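Local coordinates for decapping and exoribonuclease protein 1 (PDB 4GPS) that removes NAD and methylguanosine caps from the 5' ends of RNAs and degrades RNA as a metal-dependent 5'-3' exoribonuclease, at residues 175-180 against 208-212. Numbering follows the deposited sequence.
Sequences KTTFVS and KNILI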
loop_
_atom_site.group_PDB
_atom_site.type_symbol
_atom_site.label_atom_id
_atom_site.label_comp_id
_atom_site.label_asym_id
_atom_site.label_seq_id
_atom_site.Cartn_x
_atom_site.Cartn_y
_atom_site.Cartn_z
ATOM N N LYS A 175 4.498 5.714 22.638
ATOM C CA LYS A 175 4.967 4.826 21.581
ATOM C C LYS A 175 5.776 5.572 20.535
ATOM O O LYS A 175 5.772 6.799 20.495
ATOM C CB LYS A 175 3.768 4.148 20.909
ATOM C CG LYS A 175 2.948 3.318 21.881
ATOM C CD LYS A 175 1.632 2.852 21.306
ATOM C CE LYS A 175 1.834 1.644 20.435
ATOM N NZ LYS A 175 0.496 1.155 19.970
ATOM N N THR A 176 6.511 4.840 19.712
ATOM C CA THR A 176 7.253 5.472 18.610
ATOM C C THR A 176 6.286 5.358 17.411
ATOM O O THR A 176 5.718 4.288 17.158
ATOM C CB THR A 176 8.546 4.697 18.264
ATOM O OG1 THR A 176 9.464 4.765 19.363
ATOM C CG2 THR A 176 9.216 5.287 17.023
ATOM N N THR A 177 6.050 6.451 16.699
ATOM C CA THR A 177 5.161 6.388 15.543
ATOM C C THR A 177 5.997 6.517 14.278
ATOM O O THR A 177 6.837 7.403 14.219
ATOM C CB THR A 177 4.129 7.557 15.543
ATOM O OG1 THR A 177 3.337 7.511 16.734
ATOM C CG2 THR A 177 3.192 7.429 14.345
ATOM N N PHE A 178 5.838 5.617 13.304
ATOM C CA PHE A 178 6.552 5.795 12.022
ATOM C C PHE A 178 5.535 6.531 11.162
ATOM O O PHE A 178 4.352 6.143 11.130
ATOM C CB PHE A 178 6.906 4.477 11.325
ATOM C CG PHE A 178 8.028 3.723 11.974
ATOM C CD1 PHE A 178 7.805 2.976 13.138
ATOM C CD2 PHE A 178 9.296 3.724 11.411
ATOM C CE1 PHE A 178 8.818 2.238 13.728
ATOM C CE2 PHE A 178 10.316 2.989 11.993
ATOM C CZ PHE A 178 10.081 2.238 13.157
ATOM N N VAL A 179 5.991 7.593 10.498
ATOM C CA VAL A 179 5.165 8.453 9.635
ATOM C C VAL A 179 5.578 8.206 8.183
ATOM O O VAL A 179 6.727 8.394 7.832
ATOM C CB VAL A 179 5.416 9.926 10.013
ATOM C CG1 VAL A 179 4.506 10.870 9.219
ATOM C CG2 VAL A 179 5.198 10.084 11.522
ATOM N N SER A 180 4.653 7.822 7.315
ATOM C CA SER A 180 5.088 7.496 5.969
ATOM C C SER A 180 3.995 7.394 4.902
ATOM O O SER A 180 2.822 7.251 5.233
ATOM C CB SER A 180 5.839 6.151 6.071
ATOM O OG SER A 180 6.166 5.611 4.813
ATOM N N LYS A 208 11.136 12.198 18.524
ATOM C CA LYS A 208 11.405 10.765 18.572
ATOM C C LYS A 208 10.530 9.877 17.696
ATOM O O LYS A 208 10.676 8.649 17.701
ATOM C CB LYS A 208 11.409 10.298 20.031
ATOM C CG LYS A 208 12.561 10.933 20.836
ATOM C CD LYS A 208 13.916 10.549 20.227
ATOM C CE LYS A 208 15.056 11.413 20.743
ATOM N NZ LYS A 208 14.979 12.810 20.175
ATOM N N ASN A 209 9.615 10.488 16.951
ATOM C CA ASN A 209 8.812 9.716 16.020
ATOM C C ASN A 209 9.706 9.635 14.766
ATOM O O ASN A 209 10.632 10.421 14.621
ATOM C CB ASN A 209 7.476 10.419 15.770
ATOM C CG ASN A 209 6.527 10.220 16.918
ATOM O OD1 ASN A 209 5.746 11.115 17.294
ATOM N ND2 ASN A 209 6.588 9.027 17.498
ATOM N N ILE A 210 9.449 8.678 13.890
ATOM C CA ILE A 210 10.274 8.478 12.704
ATOM C C ILE A 210 9.568 8.726 11.369
ATOM O O ILE A 210 8.505 8.167 11.083
ATOM C CB ILE A 210 10.845 7.040 12.709
ATOM C CG1 ILE A 210 11.683 6.824 13.973
ATOM C CG2 ILE A 210 11.692 6.803 11.469
ATOM C CD1 ILE A 210 12.006 5.388 14.293
ATOM N N LEU A 211 10.190 9.555 10.538
ATOM C CA LEU A 211 9.643 9.872 9.234
ATOM C C LEU A 211 10.351 9.056 8.178
ATOM O O LEU A 211 11.567 9.095 8.091
ATOM C CB LEU A 211 9.847 11.357 8.929
ATOM C CG LEU A 211 9.398 11.820 7.544
ATOM C CD1 LEU A 211 7.917 11.571 7.371
ATOM C CD2 LEU A 211 9.697 13.307 7.388
ATOM N N ILE A 212 9.596 8.313 7.380
ATOM C CA ILE A 212 10.174 7.510 6.299
ATOM C C ILE A 212 10.029 8.283 4.990
ATOM O O ILE A 212 8.994 8.921 4.763
ATOM C CB ILE A 212 9.427 6.165 6.131
ATOM C CG1 ILE A 212 9.479 5.372 7.432
ATOM C CG2 ILE A 212 10.041 5.362 4.986
ATOM C CD1 ILE A 212 8.881 3.991 7.343
HETATM O O HOH W 1 10.153 7.238 20.054
#
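F178 and I210 are paired on neighbouring parallel strands, and their side chains run side by side in the same direction. CD1 of I210 lies 3.7 Å from CE2 of F178, an oblique approach to the ring. I210 gets there with CG1 anti to its carbonyl carbon (chi1 -59°) and its chain extended beyond. CD1 of I212 comes to the same ring near CD2, at 4.1 Å. F381 of helix 370-393 meets the F178 ring edge-to-face, and M202 of strand 198-204 touches both F178 and I210. With an alanine here the ring is gone, and the CD1 ends of I210 and I212 would probably lose the surface they pack on, as F381 would lose this edge-to-face contact.

On the opposite face, V179 and L211 meet at an angle. CG1 of V179 is 3.9 Å from CD1 of L211, and L160 of helix 156-167 touches both. At the end of the pair, CB of S180 lies 3.6 Å from CB of I212.

The backbones follow the usual parallel pattern. I210 N donates to T177 O, and V179 N donates to I210 O at 2.6 Å. I212 N donates to V179 O at 2.9 Å, almost straight at 176°. A water joins OG1 of T176 to the carbonyl O of K208, donating to the latter at 2.8 Å.

T176, F178 and S180 turn their backbone bonds to the chain at 272-276. Strand 176-181 is thus bonded along both edges, within the PD-(D/E)XK nuclease fold and away from the metal site, and apolar side chains pack on both its faces.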